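Local coordinates for trimethylamine-N-oxide reductase (Haemophilus influenzae, PDB 7L5I), which probably reduces S- or N-oxides such as trimethylamine N-oxide at a molybdenum centre carried by two pyranopterin guanine dinucleotide cofactors, at residues 291-296 / 369-374; 298-303 / 631-636; 362-367 / 648-653. One frame throughout, in Å; residues are numbered along the deposited sequence.

Interaction 1: residues 291-296 / 369-374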
loop_
_atom_site.group_PDB
_atom_site.type_symbol
_atom_site.label_atom_id
_atom_site.label_comp_id
_atom_site.label_asym_id
_atom_site.label_seq_id
_atom_site.Cartn_x
_atom_site.Cartn_y
_atom_site.Cartn_z
ATOM N N ASP A 291 26.683 -5.740 25.331
ATOM C CA ASP A 291 26.306 -7.094 25.725
ATOM C C ASP A 291 25.208 -7.634 24.823
ATOM O O ASP A 291 25.271 -8.775 24.346
ATOM C CB ASP A 291 25.820 -7.104 27.174
ATOM C CG ASP A 291 26.919 -6.795 28.167
ATOM O OD1 ASP A 291 28.084 -7.141 27.878
ATOM O OD2 ASP A 291 26.614 -6.216 29.234
ATOM N N PHE A 292 24.186 -6.818 24.583
ATOM C CA PHE A 292 23.141 -7.198 23.644
ATOM C C PHE A 292 23.724 -7.495 22.266
ATOM O O PHE A 292 23.399 -8.513 21.642
ATOM C CB PHE A 292 22.070 -6.110 23.540
ATOM C CG PHE A 292 20.943 -6.489 22.637
ATOM C CD1 PHE A 292 21.034 -6.306 21.290
ATOM C CD2 PHE A 292 19.804 -7.093 23.145
ATOM C CE1 PHE A 292 20.036 -6.694 20.434
ATOM C CE2 PHE A 292 18.788 -7.482 22.291
ATOM C CZ PHE A 292 18.915 -7.279 20.921
ATOM N N LEU A 293 24.595 -6.614 21.762
ATOM C CA LEU A 293 25.087 -6.786 20.405
ATOM C C LEU A 293 25.856 -8.095 20.262
ATOM O O LEU A 293 25.706 -8.809 19.267
ATOM C CB LEU A 293 25.950 -5.596 20.014
ATOM C CG LEU A 293 25.155 -4.304 19.811
ATOM C CD1 LEU A 293 26.047 -3.097 19.887
ATOM C CD2 LEU A 293 24.448 -4.325 18.461
ATOM N N LYS A 294 26.654 -8.450 21.267
ATOM C CA LYS A 294 27.423 -9.681 21.184
ATOM C C LYS A 294 26.523 -10.912 21.220
ATOM O O LYS A 294 26.762 -11.882 20.505
ATOM C CB LYS A 294 28.427 -9.751 22.332
ATOM C CG LYS A 294 29.211 -11.046 22.333
ATOM C CD LYS A 294 30.368 -11.025 23.315
ATOM C CE LYS A 294 31.350 -12.156 23.005
ATOM N NZ LYS A 294 32.276 -12.435 24.141
ATOM N N LYS A 295 25.486 -10.877 22.053
ATOM C CA LYS A 295 24.678 -12.053 22.328
ATOM C C LYS A 295 23.596 -12.269 21.277
ATOM O O LYS A 295 23.244 -13.416 20.996
ATOM C CB LYS A 295 24.047 -11.902 23.705
ATOM C CG LYS A 295 23.237 -13.090 24.190
ATOM C CD LYS A 295 22.810 -12.895 25.650
ATOM C CE LYS A 295 21.995 -14.090 26.132
ATOM N NZ LYS A 295 21.248 -13.830 27.391
ATOM N N TYR A 296 23.071 -11.200 20.677
ATOM C CA TYR A 296 21.863 -11.297 19.858
ATOM C C TYR A 296 22.047 -10.869 18.411
ATOM O O TYR A 296 21.084 -10.957 17.625
ATOM C CB TYR A 296 20.748 -10.454 20.497
ATOM C CG TYR A 296 20.330 -10.883 21.884
ATOM C CD1 TYR A 296 19.439 -11.938 22.085
ATOM C CD2 TYR A 296 20.830 -10.231 23.005
ATOM C CE1 TYR A 296 19.059 -12.308 23.358
ATOM C CE2 TYR A 296 20.450 -10.582 24.270
ATOM C CZ TYR A 296 19.575 -11.633 24.450
ATOM O OH TYR A 296 19.205 -11.971 25.736
ATOM N N ALA A 369 17.977 -0.235 16.525
ATOM C CA ALA A 369 17.269 -0.838 17.640
ATOM C C ALA A 369 18.137 -1.868 18.360
ATOM O O ALA A 369 18.067 -1.999 19.596
ATOM C CB ALA A 369 15.967 -1.488 17.134
ATOM N N SER A 370 18.964 -2.599 17.611
ATOM C CA SER A 370 19.881 -3.562 18.215
ATOM C C SER A 370 20.916 -2.862 19.072
ATOM O O SER A 370 21.234 -3.320 20.174
ATOM C CB SER A 370 20.574 -4.383 17.123
ATOM O OG SER A 370 19.611 -5.187 16.424
ATOM N N MET A 371 21.453 -1.749 18.583
ATOM C CA MET A 371 22.428 -1.002 19.372
ATOM C C MET A 371 21.820 -0.423 20.645
ATOM O O MET A 371 22.500 -0.329 21.674
ATOM C CB MET A 371 23.031 0.111 18.513
ATOM C CG MET A 371 23.839 -0.389 17.360
ATOM S SD MET A 371 24.554 0.867 16.286
ATOM C CE MET A 371 25.760 1.605 17.407
ATOM N N LEU A 372 20.544 -0.031 20.605
ATOM C CA LEU A 372 19.871 0.444 21.803
ATOM C C LEU A 372 19.608 -0.685 22.782
ATOM O O LEU A 372 19.566 -0.451 23.991
ATOM C CB LEU A 372 18.559 1.117 21.415
ATOM C CG LEU A 372 18.709 2.430 20.651
ATOM C CD1 LEU A 372 17.376 2.859 20.105
ATOM C CD2 LEU A 372 19.238 3.457 21.601
ATOM N N GLY A 373 19.390 -1.899 22.283
ATOM C CA GLY A 373 19.386 -3.067 23.142
ATOM C C GLY A 373 18.093 -3.373 23.856
ATOM O O GLY A 373 18.103 -4.151 24.816
ATOM N N GLN A 374 16.969 -2.807 23.408
ATOM C CA GLN A 374 15.695 -2.954 24.106
ATOM C C GLN A 374 14.748 -3.916 23.393
ATOM O O GLN A 374 13.598 -4.068 23.814
ATOM C CB GLN A 374 15.048 -1.578 24.277
ATOM C CG GLN A 374 15.906 -0.580 25.015
ATOM C CD GLN A 374 15.328 0.814 24.942
ATOM O OE1 GLN A 374 14.127 0.978 24.775
ATOM N NE2 GLN A 374 16.184 1.819 25.055
#
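Phe292 lays one face of its ring over the backbone of Gly373, where helix 359-372 ends. Gly373 CA sits 4.1 Å from the centroid of the Phe292 ring and 22° off the ring normal. This is a CH-pi contact, displaced toward the rim of the ring. The same ring meets the last turn of the helix obliquely, with Phe292 CD1 3.2 Å from Ser370 O. No hydrogen bond joins the two segments.

Leu293 makes the second touch with one branch. Leu293 CD2 lies 3.8 Å from Ser370 O and 4.1 Å from Met371 CG. Ser370 CB touches both side chains, 4.1 Å from Phe292 CE1 and equally far from Leu293 CD2. The hydroxyl of Ser370 turns back into its own helix and bonds to Val366 O.

Phe292 has CG anti to the backbone N (chi1 -177°), and this carries the ring across to the glycine. Tyr296, one turn later, places CD2 over the opposite face of the Phe292 ring. The phenyl group is therefore held between an aromatic neighbour and a backbone CH. Gly373 is the first residue to leave the helix and has positive phi (84°). Its carbonyl O accepts a bond from Arg616 NH1. Tyr296 OH bonds to Arg616 O, so Arg616 is tied to both segments.

All five touching residues are buried. The contact joins the short helix 290-296 to the C-terminal end of helix 359-372 as plain structural packing. Across the interface it consists of apolar packing, a CH-pi interaction and the probably weakly polar approach of a Phe292 ring C-H to the Ser370 carbonyl. Cohesion thus comes from close fit, while hydrogen bonds to Arg616 tie the two sides from the periphery.

Interaction 2: residues 298-303 / 631-636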
loop_
_atom_site.group_PDB
_atom_site.type_symbol
_atom_site.label_atom_id
_atom_site.label_comp_id
_atom_site.label_asym_id
_atom_site.label_seq_id
_atom_site.Cartn_x
_atom_site.Cartn_y
_atom_site.Cartn_z
ATOM N N SER A 298 24.774 -10.654 14.759
ATOM C CA SER A 298 25.912 -11.160 14.002
ATOM C C SER A 298 26.443 -10.023 13.144
ATOM O O SER A 298 25.678 -9.369 12.430
ATOM C CB SER A 298 25.516 -12.352 13.132
ATOM O OG SER A 298 26.642 -12.865 12.439
ATOM N N GLY A 299 27.740 -9.754 13.256
ATOM C CA GLY A 299 28.385 -8.823 12.365
ATOM C C GLY A 299 28.469 -7.392 12.843
ATOM O O GLY A 299 28.808 -6.513 12.041
ATOM N N TYR A 300 28.162 -7.117 14.115
ATOM C CA TYR A 300 28.187 -5.739 14.578
ATOM C C TYR A 300 29.582 -5.129 14.427
ATOM O O TYR A 300 29.720 -3.957 14.054
ATOM C CB TYR A 300 27.731 -5.611 16.036
ATOM C CG TYR A 300 27.991 -4.197 16.519
ATOM C CD1 TYR A 300 27.181 -3.141 16.095
ATOM C CD2 TYR A 300 29.103 -3.896 17.299
ATOM C CE1 TYR A 300 27.457 -1.831 16.468
ATOM C CE2 TYR A 300 29.371 -2.592 17.681
ATOM C CZ TYR A 300 28.542 -1.568 17.272
ATOM O OH TYR A 300 28.802 -0.254 17.644
ATOM N N ALA A 301 30.635 -5.904 14.699
ATOM C CA ALA A 301 31.977 -5.307 14.670
ATOM C C ALA A 301 32.369 -4.861 13.265
ATOM O O ALA A 301 33.028 -3.825 13.100
ATOM C CB ALA A 301 33.014 -6.294 15.208
ATOM N N LYS A 302 31.994 -5.628 12.241
ATOM C CA LYS A 302 32.264 -5.214 10.868
ATOM C C LYS A 302 31.495 -3.952 10.520
ATOM O O LYS A 302 32.025 -3.048 9.867
ATOM C CB LYS A 302 31.919 -6.343 9.897
ATOM C CG LYS A 302 32.428 -6.096 8.491
ATOM C CD LYS A 302 33.610 -6.994 8.183
ATOM C CE LYS A 302 34.525 -6.419 7.110
ATOM N NZ LYS A 302 35.805 -5.910 7.697
ATOM N N PHE A 303 30.245 -3.851 10.980
ATOM C CA PHE A 303 29.480 -2.631 10.761
ATOM C C PHE A 303 30.110 -1.446 11.482
ATOM O O PHE A 303 30.134 -0.325 10.959
ATOM C CB PHE A 303 28.032 -2.837 11.229
ATOM C CG PHE A 303 27.216 -1.589 11.221
ATOM C CD1 PHE A 303 26.811 -1.027 10.026
ATOM C CD2 PHE A 303 26.835 -0.991 12.392
ATOM C CE1 PHE A 303 26.057 0.118 10.015
ATOM C CE2 PHE A 303 26.102 0.182 12.387
ATOM C CZ PHE A 303 25.705 0.725 11.190
ATOM N N ILE A 631 20.261 -11.690 14.871
ATOM C CA ILE A 631 20.027 -10.534 14.012
ATOM C C ILE A 631 21.253 -10.270 13.139
ATOM O O ILE A 631 22.339 -10.004 13.648
ATOM C CB ILE A 631 19.704 -9.295 14.852
ATOM C CG1 ILE A 631 18.479 -9.539 15.723
ATOM C CG2 ILE A 631 19.487 -8.097 13.952
ATOM C CD1 ILE A 631 18.284 -8.483 16.809
ATOM N N GLU A 632 21.062 -10.240 11.824
ATOM C CA GLU A 632 22.183 -10.154 10.884
ATOM C C GLU A 632 22.409 -8.694 10.514
ATOM O O GLU A 632 21.871 -8.177 9.538
ATOM C CB GLU A 632 21.934 -11.028 9.658
ATOM C CG GLU A 632 21.706 -12.480 9.989
ATOM C CD GLU A 632 22.801 -13.400 9.467
ATOM O OE1 GLU A 632 23.139 -13.318 8.261
ATOM O OE2 GLU A 632 23.310 -14.221 10.268
ATOM N N ILE A 633 23.226 -8.027 11.318
ATOM C CA ILE A 633 23.670 -6.675 10.963
ATOM C C ILE A 633 24.587 -6.721 9.753
ATOM O O ILE A 633 24.488 -5.890 8.855
ATOM C CB ILE A 633 24.348 -6.022 12.173
ATOM C CG1 ILE A 633 23.312 -5.792 13.270
ATOM C CG2 ILE A 633 25.012 -4.710 11.753
ATOM C CD1 ILE A 633 23.888 -5.190 14.545
ATOM N N PHE A 634 25.493 -7.692 9.716
ATOM C CA PHE A 634 26.211 -8.078 8.507
ATOM C C PHE A 634 25.632 -9.405 8.046
ATOM O O PHE A 634 25.549 -10.360 8.835
ATOM C CB PHE A 634 27.704 -8.211 8.768
ATOM C CG PHE A 634 28.510 -8.441 7.510
ATOM C CD1 PHE A 634 28.672 -9.707 7.006
ATOM C CD2 PHE A 634 29.092 -7.377 6.846
ATOM C CE1 PHE A 634 29.408 -9.912 5.860
ATOM C CE2 PHE A 634 29.832 -7.580 5.698
ATOM C CZ PHE A 634 29.984 -8.852 5.206
ATOM N N SER A 635 25.206 -9.454 6.786
ATOM C CA SER A 635 24.671 -10.658 6.168
ATOM C C SER A 635 25.683 -11.147 5.142
ATOM O O SER A 635 25.881 -10.511 4.099
ATOM C CB SER A 635 23.335 -10.394 5.486
ATOM O OG SER A 635 23.000 -11.491 4.643
ATOM N N ASP A 636 26.333 -12.271 5.440
ATOM C CA ASP A 636 27.264 -12.847 4.472
ATOM C C ASP A 636 26.527 -13.286 3.213
ATOM O O ASP A 636 27.075 -13.198 2.106
ATOM C CB ASP A 636 27.990 -14.029 5.126
ATOM C CG ASP A 636 29.265 -14.428 4.393
ATOM O OD1 ASP A 636 30.193 -13.594 4.294
ATOM O OD2 ASP A 636 29.348 -15.594 3.948
HETATM O O HOH W 1 27.052 -12.343 9.585
#
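Ser298 and Glu632 form a parallel beta bridge, their CA atoms 5.0 Å apart. Ser298 N donates to Ile631 O at 2.8 Å, with an N-H...O angle of 161°. On the other side of the bridge, Ser298 O accepts from Phe634 N at 3.2 Å. Ile633 N adds a weak, bent bond to the same oxygen. Glu632 centres an inverse gamma turn, and Gly299 is the N-cap residue of helix 300-307. Gly299 CA packs 3.7 Å from Phe634 CB.

Ile633 carries the apolar part with two branches. Ile633 CG2 lies 3.6 Å from Phe303 CB, the side chains crossing at about a right angle. Its CD1 sits at the edge of the Tyr300 ring, near the ring plane. Lys302 CG lies 3.9 Å from Phe634 CD2, the two side chains running alongside each other. The Lys302 amine pairs with Glu305. A water joins Ser298 OG to Phe634 O, donating to the carbonyl.

The two strands, 297-298 and 631-632, form a small sheet of their own. Ser370 of helix 359-372 packs on Ile631, while Met364 and Thr367 meet Phe303 and Met371 meets Tyr300. Helix 271-284 also touches Tyr300 and Phe303.

Interaction 3: residues 362-367 / 648-653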
loop_
_atom_site.group_PDB
_atom_site.type_symbol
_atom_site.label_atom_id
_atom_site.label_comp_id
_atom_site.label_asym_id
_atom_site.label_seq_id
_atom_site.Cartn_x
_atom_site.Cartn_y
_atom_site.Cartn_z
ATOM N N HIS A 362 14.999 0.017 6.662
ATOM C CA HIS A 362 14.591 -0.803 7.785
ATOM C C HIS A 362 15.708 -1.716 8.263
ATOM O O HIS A 362 15.716 -2.087 9.444
ATOM C CB HIS A 362 13.325 -1.574 7.422
ATOM C CG HIS A 362 12.162 -0.664 7.239
ATOM N ND1 HIS A 362 11.710 -0.272 5.997
ATOM C CD2 HIS A 362 11.445 0.046 8.142
ATOM C CE1 HIS A 362 10.707 0.577 6.145
ATOM N NE2 HIS A 362 10.524 0.784 7.440
ATOM N N TRP A 363 16.665 -2.048 7.403
ATOM C CA TRP A 363 17.853 -2.755 7.860
ATOM C C TRP A 363 18.589 -1.918 8.894
ATOM O O TRP A 363 18.958 -2.409 9.971
ATOM C CB TRP A 363 18.758 -3.066 6.673
ATOM C CG TRP A 363 19.808 -4.089 6.910
ATOM C CD1 TRP A 363 20.075 -4.750 8.057
ATOM C CD2 TRP A 363 20.731 -4.570 5.940
ATOM N NE1 TRP A 363 21.112 -5.633 7.870
ATOM C CE2 TRP A 363 21.525 -5.546 6.567
ATOM C CE3 TRP A 363 20.947 -4.283 4.589
ATOM C CZ2 TRP A 363 22.540 -6.230 5.898
ATOM C CZ3 TRP A 363 21.945 -4.971 3.916
ATOM C CH2 TRP A 363 22.723 -5.938 4.571
ATOM N N MET A 364 18.799 -0.636 8.584
ATOM C CA MET A 364 19.466 0.256 9.515
ATOM C C MET A 364 18.593 0.546 10.736
ATOM O O MET A 364 19.122 0.713 11.840
ATOM C CB MET A 364 19.862 1.563 8.793
ATOM C CG MET A 364 20.708 2.465 9.684
ATOM S SD MET A 364 22.283 1.708 10.152
ATOM C CE MET A 364 22.459 2.326 11.839
ATOM N N LEU A 365 17.263 0.596 10.586
ATOM C CA LEU A 365 16.419 0.807 11.753
ATOM C C LEU A 365 16.555 -0.354 12.744
ATOM O O LEU A 365 16.597 -0.140 13.965
ATOM C CB LEU A 365 14.956 0.960 11.340
ATOM C CG LEU A 365 14.027 1.354 12.482
ATOM C CD1 LEU A 365 14.320 2.765 12.896
ATOM C CD2 LEU A 365 12.587 1.228 12.080
ATOM N N VAL A 366 16.568 -1.592 12.233
ATOM C CA VAL A 366 16.759 -2.771 13.081
ATOM C C VAL A 366 18.147 -2.763 13.709
ATOM O O VAL A 366 18.328 -3.159 14.867
ATOM C CB VAL A 366 16.516 -4.048 12.260
ATOM C CG1 VAL A 366 16.947 -5.266 13.041
ATOM C CG2 VAL A 366 15.066 -4.123 11.912
ATOM N N THR A 367 19.145 -2.309 12.955
ATOM C CA THR A 367 20.501 -2.177 13.491
ATOM C C THR A 367 20.542 -1.149 14.616
ATOM O O THR A 367 21.132 -1.382 15.682
ATOM C CB THR A 367 21.442 -1.783 12.349
ATOM O OG1 THR A 367 21.513 -2.847 11.382
ATOM C CG2 THR A 367 22.841 -1.490 12.842
ATOM N N GLY A 648 26.807 -5.790 2.270
ATOM C CA GLY A 648 26.592 -6.788 3.289
ATOM C C GLY A 648 26.113 -6.258 4.620
ATOM O O GLY A 648 25.669 -7.042 5.458
ATOM N N HIS A 649 26.205 -4.952 4.844
ATOM C CA HIS A 649 25.662 -4.314 6.032
ATOM C C HIS A 649 24.955 -3.050 5.576
ATOM O O HIS A 649 25.178 -2.584 4.455
ATOM C CB HIS A 649 26.747 -3.973 7.059
ATOM C CG HIS A 649 27.817 -3.071 6.540
ATOM N ND1 HIS A 649 27.622 -1.721 6.333
ATOM C CD2 HIS A 649 29.104 -3.322 6.198
ATOM C CE1 HIS A 649 28.740 -1.180 5.878
ATOM N NE2 HIS A 649 29.656 -2.132 5.792
ATOM N N PRO A 650 24.091 -2.479 6.410
ATOM C CA PRO A 650 23.413 -1.238 5.997
ATOM C C PRO A 650 24.437 -0.164 5.690
ATOM O O PRO A 650 25.454 -0.051 6.375
ATOM C CB PRO A 650 22.564 -0.854 7.213
ATOM C CG PRO A 650 22.583 -1.990 8.100
ATOM C CD PRO A 650 23.738 -2.882 7.775
ATOM N N SER A 651 24.159 0.634 4.658
ATOM C CA SER A 651 25.079 1.699 4.262
ATOM C C SER A 651 24.323 2.804 3.538
ATOM O O SER A 651 23.207 2.612 3.044
ATOM C CB SER A 651 26.216 1.155 3.382
ATOM O OG SER A 651 25.810 0.898 2.044
ATOM N N TRP A 652 24.971 3.972 3.471
ATOM C CA TRP A 652 24.448 5.124 2.753
ATOM C C TRP A 652 24.969 5.134 1.329
ATOM O O TRP A 652 26.184 5.221 1.101
ATOM C CB TRP A 652 24.848 6.411 3.443
ATOM C CG TRP A 652 24.555 7.664 2.651
ATOM C CD1 TRP A 652 25.449 8.622 2.301
ATOM C CD2 TRP A 652 23.289 8.084 2.119
ATOM N NE1 TRP A 652 24.825 9.637 1.607
ATOM C CE2 TRP A 652 23.501 9.325 1.470
ATOM C CE3 TRP A 652 22.008 7.539 2.123
ATOM C CZ2 TRP A 652 22.473 10.031 0.860
ATOM C CZ3 TRP A 652 20.987 8.245 1.521
ATOM C CH2 TRP A 652 21.229 9.478 0.887
ATOM N N MET A 653 24.049 5.065 0.380
ATOM C CA MET A 653 24.339 5.165 -1.044
ATOM C C MET A 653 23.457 6.274 -1.597
ATOM O O MET A 653 22.238 6.260 -1.397
ATOM C CB MET A 653 24.084 3.829 -1.753
ATOM C CG MET A 653 24.990 2.699 -1.266
ATOM S SD MET A 653 24.406 1.054 -1.718
ATOM C CE MET A 653 23.048 0.897 -0.542
#
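A proline-on-tryptophan CH-pi contact joins helix 359-372 to the irregular loop between helix 636-641 and strand 668-671. Pro650 lies over one face of the Trp363 indole. Pro650 CG is 3.7 Å from the centroid of the five-membered ring of Trp363 and only 9° off the normal. Pro650 CD sits 3.7 Å from Trp363 CE2, over the middle of the indole. The peptide carbon of His649 covers the same face nearer the rim. Gly648 O instead comes to the edge, near the indole plane, 3.3 Å from Trp363 CZ2.

With CG anti to the backbone N (chi1 -164°), Trp363 sends its indole toward the loop. Its NE1 donates to Glu632 O, which helps set the rotation of the indole.

Two more side chains of the helix reach the proline. Met364 SD lies 3.9 Å from Pro650 CB, and Thr367 OG1 lies 3.6 Å from Pro650 CG. Thr367 OG1 also donates to Trp363 O at 3.0 Å. Thr367 N reaches the same oxygen from the opposite face of its plane. In the loop, His649 ND1 donates to Pro650 O at 2.7 Å, nearly in the imidazole plane, linking the His649 side chain to the carbonyl of the next residue.

Helix 179-187 packs on Trp363 through Ile182 and Val186. Helix 271-284 touches Met364, while Phe303 of helix 300-307 meets both Met364 and Thr367.

Helix 359-372 links interactions 1 and 3, whose centres are 15 Å apart. Its end packs on 291-296, and an earlier turn receives 648-653. Interaction 2 touches both. Its centre is 12 Å from that of interaction 1, and Tyr296 O lies 3.0 Å from Ile631 N, a probable hydrogen bond. The centres of interactions 2 and 3 are 10 Å apart, and Ser635 N meets Gly648 O at 2.8 Å, another probable hydrogen bond. All three lie on the same side of the chain's centre. The Met364 side chain of interaction 3 is about 12 Å from a bound molybdopterin guanine dinucleotide, so the contact does not touch the cofactor.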